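Local atomic coordinates of B-agarase (Saccharophagus degradans, PDB entry 4BQ2), a protein that hydrolyses beta-1,4 linkages of agarose as a family 50 exo-beta-agarase, working from chain ends. Residues L528-W542 against L561-L574. Numbering follows the deposited sequence.
Sequences LKAKYKTIAALNNAW and LPVTDTLRADYSML
The carboxylate of Asp570 enters, as a knob into a hole, among Leu528, Lys531, Tyr532 and Trp542, and three donors grip it there. Its OD2 takes two bonds, from residues that each offer one directional donor on a flat apolar group. Tyr532 OH reaches the syn lone pair of Asp570 OD2 at 2.6 Å, the phenol ring standing nearly upright to the carboxylate (84°). Trp542 NE1 lies 2.7 Å from Asp570 OD2 on the anti lone pair, in a nearly straight bond (169°), the acceptor almost in the indole plane. The other oxygen belongs to a salt bridge: Lys531, with CG anti to its backbone N (chi1 176°) and the chain extended beyond, is long enough to put NZ 2.5 Å from Asp570 OD1 while its methylenes pass Met573 CE.

Leu567 sets CD2 squarely over the five-membered ring of Trp542, 3.4 Å from its centroid, a CH-pi contact, while Leu538 backs the opposite face; the indole is thus clamped flat with its N-H aimed at Asp570. The flexible thioether of Met573 bends at chi3, bringing CE to 3.8 Å from Leu528 CD2.

Thr566, its hydroxyl close to the backbone, donates from OG1 to Ala541 O at 2.5 Å from above the carbonyl plane, and a water links Ala541 O with Thr564 OG1, the N-cap hydroxyl. In this helix junction, in the beta-galactosidase-like region about 36 Å from the chain centre, Asp570 joins helix 565-593 to both 519-532 and 535-542. With one cation and two neutral donors around it, Asp570 is probably held ionised and fixed in rotation despite its burial.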
loop_
_atom_site.group_PDB
_atom_site.type_symbol
_atom_site.label_atom_id
_atom_site.label_comp_id
_atom_site.label_asym_id
_atom_site.label_seq_id
_atom_site.Cartn_x
_atom_site.Cartn_y
_atom_site.Cartn_z
ATOM N N LEU A 528 2.300 -31.640 17.239
ATOM C CA LEU A 528 1.867 -32.805 16.445
ATOM C C LEU A 528 2.100 -34.116 17.204
ATOM O O LEU A 528 1.308 -35.068 17.084
ATOM C CB LEU A 528 2.574 -32.839 15.096
ATOM C CG LEU A 528 2.156 -31.780 14.072
ATOM C CD1 LEU A 528 3.261 -31.687 13.047
ATOM C CD2 LEU A 528 0.839 -32.142 13.402
ATOM N N LYS A 529 3.174 -34.157 17.990
ATOM C CA LYS A 529 3.355 -35.275 18.918
ATOM C C LYS A 529 2.243 -35.381 19.946
ATOM O O LYS A 529 1.787 -36.487 20.241
ATOM C CB LYS A 529 4.723 -35.242 19.583
ATOM C CG LYS A 529 5.812 -35.714 18.632
ATOM C CD LYS A 529 7.171 -35.294 19.124
ATOM C CE LYS A 529 8.192 -35.504 18.025
ATOM N NZ LYS A 529 9.538 -35.073 18.477
ATOM N N ALA A 530 1.803 -34.242 20.485
ATOM C CA ALA A 530 0.733 -34.266 21.461
ATOM C C ALA A 530 -0.577 -34.676 20.784
ATOM O O ALA A 530 -1.374 -35.374 21.394
ATOM C CB ALA A 530 0.585 -32.930 22.181
ATOM N N LYS A 531 -0.775 -34.274 19.525
ATOM C CA LYS A 531 -2.024 -34.576 18.812
ATOM C C LYS A 531 -2.122 -36.073 18.472
ATOM O O LYS A 531 -3.123 -36.704 18.780
ATOM C CB LYS A 531 -2.154 -33.720 17.535
ATOM C CG LYS A 531 -3.372 -34.032 16.681
ATOM C CD LYS A 531 -3.682 -32.942 15.668
ATOM C CE LYS A 531 -4.875 -33.326 14.794
ATOM N NZ LYS A 531 -5.130 -32.392 13.649
ATOM N N TYR A 532 -1.073 -36.617 17.861
ATOM C CA TYR A 532 -1.108 -37.947 17.206
ATOM C C TYR A 532 -0.527 -39.057 18.070
ATOM O O TYR A 532 -0.871 -40.223 17.884
ATOM C CB TYR A 532 -0.356 -37.924 15.869
ATOM C CG TYR A 532 -1.113 -37.206 14.778
ATOM C CD1 TYR A 532 -2.259 -37.773 14.203
ATOM C CD2 TYR A 532 -0.699 -35.949 14.331
ATOM C CE1 TYR A 532 -2.983 -37.106 13.221
ATOM C CE2 TYR A 532 -1.403 -35.277 13.347
ATOM C CZ TYR A 532 -2.541 -35.863 12.788
ATOM O OH TYR A 532 -3.239 -35.196 11.828
ATOM N N LYS A 533 0.361 -38.669 18.994
ATOM C CA LYS A 533 1.086 -39.563 19.933
ATOM C C LYS A 533 2.136 -40.419 19.222
ATOM O O LYS A 533 3.323 -40.340 19.530
ATOM C CB LYS A 533 0.156 -40.427 20.823
ATOM C CG LYS A 533 -1.160 -39.795 21.274
ATOM C CD LYS A 533 -1.001 -38.668 22.286
ATOM C CE LYS A 533 -2.355 -38.067 22.618
ATOM N NZ LYS A 533 -2.222 -37.016 23.660
ATOM N N THR A 534 1.698 -41.189 18.227
ATOM C CA THR A 534 2.567 -42.142 17.562
ATOM C C THR A 534 2.780 -41.684 16.134
ATOM O O THR A 534 1.868 -41.097 15.526
ATOM C CB THR A 534 1.915 -43.551 17.505
ATOM O OG1 THR A 534 0.744 -43.491 16.693
ATOM C CG2 THR A 534 1.509 -44.045 18.897
ATOM N N ILE A 535 3.961 -41.978 15.593
ATOM C CA ILE A 535 4.231 -41.690 14.192
ATOM C C ILE A 535 3.245 -42.460 13.297
ATOM O O ILE A 535 3.013 -42.060 12.160
ATOM C CB ILE A 535 5.710 -41.970 13.797
ATOM C CG1 ILE A 535 6.094 -41.328 12.448
ATOM C CG2 ILE A 535 5.995 -43.462 13.739
ATOM C CD1 ILE A 535 6.007 -39.804 12.401
ATOM N N ALA A 536 2.664 -43.548 13.805
ATOM C CA ALA A 536 1.752 -44.326 12.984
ATOM C C ALA A 536 0.466 -43.528 12.744
ATOM O O ALA A 536 -0.086 -43.552 11.637
ATOM C CB ALA A 536 1.472 -45.695 13.616
ATOM N N ALA A 537 -0.004 -42.809 13.766
ATOM C CA ALA A 537 -1.228 -42.016 13.611
ATOM C C ALA A 537 -0.982 -40.897 12.597
ATOM O O ALA A 537 -1.832 -40.623 11.751
ATOM C CB ALA A 537 -1.700 -41.454 14.935
ATOM N N LEU A 538 0.196 -40.283 12.675
ATOM C CA LEU A 538 0.554 -39.184 11.782
ATOM C C LEU A 538 0.715 -39.725 10.355
ATOM O O LEU A 538 0.206 -39.126 9.411
ATOM C CB LEU A 538 1.832 -38.474 12.265
ATOM C CG LEU A 538 2.347 -37.349 11.338
ATOM C CD1 LEU A 538 3.020 -36.219 12.100
ATOM C CD2 LEU A 538 3.268 -37.855 10.231
ATOM N N ASN A 539 1.405 -40.862 10.202
ATOM C CA ASN A 539 1.517 -41.523 8.892
ATOM C C ASN A 539 0.186 -41.742 8.202
ATOM O O ASN A 539 0.053 -41.493 7.001
ATOM C CB ASN A 539 2.213 -42.872 9.019
ATOM C CG ASN A 539 3.717 -42.747 9.062
ATOM O OD1 ASN A 539 4.300 -41.846 8.460
ATOM N ND2 ASN A 539 4.354 -43.662 9.767
ATOM N N ASN A 540 -0.793 -42.230 8.957
ATOM C CA ASN A 540 -2.098 -42.484 8.372
ATOM C C ASN A 540 -2.847 -41.197 8.103
ATOM O O ASN A 540 -3.607 -41.128 7.162
ATOM C CB ASN A 540 -2.940 -43.414 9.246
ATOM C CG ASN A 540 -2.686 -44.887 8.948
ATOM O OD1 ASN A 540 -2.473 -45.289 7.792
ATOM N ND2 ASN A 540 -2.725 -45.703 9.991
ATOM N N ALA A 541 -2.641 -40.182 8.939
ATOM C CA ALA A 541 -3.297 -38.893 8.700
ATOM C C ALA A 541 -2.737 -38.208 7.443
ATOM O O ALA A 541 -3.498 -37.642 6.642
ATOM C CB ALA A 541 -3.216 -37.988 9.927
ATOM N N TRP A 542 -1.431 -38.326 7.236
ATOM C CA TRP A 542 -0.773 -37.622 6.139
ATOM C C TRP A 542 -0.553 -38.483 4.927
ATOM O O TRP A 542 -0.044 -38.004 3.909
ATOM C CB TRP A 542 0.565 -37.040 6.603
ATOM C CG TRP A 542 0.417 -35.888 7.575
ATOM C CD1 TRP A 542 -0.706 -35.518 8.252
ATOM C CD2 TRP A 542 1.458 -34.992 8.000
ATOM N NE1 TRP A 542 -0.436 -34.428 9.053
ATOM C CE2 TRP A 542 0.885 -34.087 8.908
ATOM C CE3 TRP A 542 2.818 -34.865 7.682
ATOM C CZ2 TRP A 542 1.633 -33.063 9.529
ATOM C CZ3 TRP A 542 3.563 -33.857 8.293
ATOM C CH2 TRP A 542 2.963 -32.965 9.204
ATOM N N LEU A 561 2.297 -32.795 -1.152
ATOM C CA LEU A 561 1.054 -33.515 -0.816
ATOM C C LEU A 561 -0.194 -32.674 -1.093
ATOM O O LEU A 561 -0.205 -31.465 -0.827
ATOM C CB LEU A 561 1.036 -33.941 0.663
ATOM C CG LEU A 561 2.253 -34.696 1.229
ATOM C CD1 LEU A 561 2.151 -34.917 2.740
ATOM C CD2 LEU A 561 2.426 -36.019 0.487
ATOM N N PRO A 562 -1.271 -33.316 -1.595
ATOM C CA PRO A 562 -2.520 -32.564 -1.787
ATOM C C PRO A 562 -3.078 -32.156 -0.432
ATOM O O PRO A 562 -2.892 -32.881 0.556
ATOM C CB PRO A 562 -3.445 -33.565 -2.488
ATOM C CG PRO A 562 -2.895 -34.923 -2.178
ATOM C CD PRO A 562 -1.420 -34.760 -1.885
ATOM N N VAL A 563 -3.728 -31.002 -0.366
ATOM C CA VAL A 563 -4.331 -30.572 0.895
ATOM C C VAL A 563 -5.586 -31.403 1.183
ATOM O O VAL A 563 -6.549 -31.370 0.423
ATOM C CB VAL A 563 -4.670 -29.064 0.931
ATOM C CG1 VAL A 563 -4.948 -28.632 2.359
ATOM C CG2 VAL A 563 -3.523 -28.223 0.364
ATOM N N THR A 564 -5.534 -32.169 2.266
ATOM C CA THR A 564 -6.647 -33.017 2.713
ATOM C C THR A 564 -7.179 -32.459 4.033
ATOM O O THR A 564 -6.601 -31.510 4.580
ATOM C CB THR A 564 -6.183 -34.466 2.949
ATOM O OG1 THR A 564 -5.137 -34.469 3.934
ATOM C CG2 THR A 564 -5.705 -35.091 1.663
ATOM N N ASP A 565 -8.238 -33.071 4.571
ATOM C CA ASP A 565 -8.842 -32.614 5.837
ATOM C C ASP A 565 -7.850 -32.611 6.981
ATOM O O ASP A 565 -7.807 -31.656 7.763
ATOM C CB ASP A 565 -10.066 -33.475 6.185
ATOM C CG ASP A 565 -11.205 -33.294 5.169
ATOM O OD1 ASP A 565 -11.262 -32.207 4.556
ATOM O OD2 ASP A 565 -12.005 -34.237 4.945
ATOM N N THR A 566 -7.064 -33.687 7.098
ATOM C CA THR A 566 -6.124 -33.798 8.217
ATOM C C THR A 566 -4.985 -32.792 8.046
ATOM O O THR A 566 -4.664 -32.075 9.000
ATOM C CB THR A 566 -5.565 -35.241 8.414
ATOM O OG1 THR A 566 -5.044 -35.726 7.176
ATOM C CG2 THR A 566 -6.651 -36.196 8.875
ATOM N N LEU A 567 -4.388 -32.728 6.844
ATOM C CA LEU A 567 -3.345 -31.745 6.571
ATOM C C LEU A 567 -3.844 -30.319 6.801
ATOM O O LEU A 567 -3.195 -29.540 7.499
ATOM C CB LEU A 567 -2.762 -31.897 5.145
ATOM C CG LEU A 567 -1.746 -33.025 4.958
ATOM C CD1 LEU A 567 -1.370 -33.159 3.485
ATOM C CD2 LEU A 567 -0.503 -32.807 5.833
ATOM N N ARG A 568 -5.032 -29.981 6.298
ATOM C CA ARG A 568 -5.582 -28.660 6.601
ATOM C C ARG A 568 -5.721 -28.377 8.122
ATOM O O ARG A 568 -5.318 -27.302 8.610
ATOM C CB ARG A 568 -6.929 -28.466 5.903
ATOM C CG ARG A 568 -7.495 -27.085 6.104
ATOM C CD ARG A 568 -8.891 -26.964 5.484
ATOM N NE ARG A 568 -8.887 -27.409 4.089
ATOM C CZ ARG A 568 -8.566 -26.641 3.049
ATOM N NH1 ARG A 568 -8.233 -25.362 3.237
ATOM N NH2 ARG A 568 -8.572 -27.154 1.819
ATOM N N ALA A 569 -6.281 -29.334 8.867
ATOM C CA ALA A 569 -6.470 -29.169 10.317
ATOM C C ALA A 569 -5.131 -28.928 11.003
ATOM O O ALA A 569 -5.019 -28.081 11.898
ATOM C CB ALA A 569 -7.160 -30.393 10.919
ATOM N N ASP A 570 -4.119 -29.662 10.569
ATOM C CA ASP A 570 -2.772 -29.543 11.096
ATOM C C ASP A 570 -2.102 -28.220 10.732
ATOM O O ASP A 570 -1.442 -27.586 11.593
ATOM C CB ASP A 570 -1.904 -30.742 10.671
ATOM C CG ASP A 570 -2.315 -32.041 11.384
ATOM O OD1 ASP A 570 -2.957 -31.955 12.447
ATOM O OD2 ASP A 570 -1.991 -33.139 10.886
ATOM N N TYR A 571 -2.244 -27.802 9.479
ATOM C CA TYR A 571 -1.659 -26.525 9.083
ATOM C C TYR A 571 -2.348 -25.398 9.849
ATOM O O TYR A 571 -1.677 -24.473 10.311
ATOM C CB TYR A 571 -1.817 -26.276 7.594
ATOM C CG TYR A 571 -1.122 -27.240 6.663
ATOM C CD1 TYR A 571 -0.048 -28.033 7.087
ATOM C CD2 TYR A 571 -1.529 -27.329 5.326
ATOM C CE1 TYR A 571 0.602 -28.871 6.197
ATOM C CE2 TYR A 571 -0.908 -28.188 4.437
ATOM C CZ TYR A 571 0.156 -28.958 4.882
ATOM O OH TYR A 571 0.780 -29.805 4.003
ATOM N N SER A 572 -3.673 -25.507 10.006
ATOM C CA SER A 572 -4.455 -24.515 10.762
ATOM C C SER A 572 -3.952 -24.414 12.214
ATOM O O SER A 572 -3.700 -23.318 12.713
ATOM C CB SER A 572 -5.946 -24.830 10.745
ATOM O OG SER A 572 -6.675 -23.783 11.389
ATOM N N MET A 573 -3.781 -25.564 12.865
ATOM C CA MET A 573 -3.290 -25.623 14.231
ATOM C C MET A 573 -1.883 -24.986 14.368
ATOM O O MET A 573 -1.616 -24.237 15.331
ATOM C CB MET A 573 -3.271 -27.092 14.722
ATOM C CG MET A 573 -2.453 -27.311 15.990
ATOM S SD MET A 573 -2.499 -29.020 16.563
ATOM C CE MET A 573 -1.157 -29.688 15.585
ATOM N N LEU A 574 -1.000 -25.306 13.426
ATOM C CA LEU A 574 0.387 -24.806 13.433
ATOM C C LEU A 574 0.458 -23.290 13.159
ATOM O O LEU A 574 1.261 -22.562 13.785
ATOM C CB LEU A 574 1.247 -25.557 12.411
ATOM C CG LEU A 574 1.322 -27.080 12.621
ATOM C CD1 LEU A 574 2.216 -27.727 11.584
ATOM C CD2 LEU A 574 1.747 -27.443 14.029
HETATM O O HOH W 1 -3.517 -36.611 4.000
#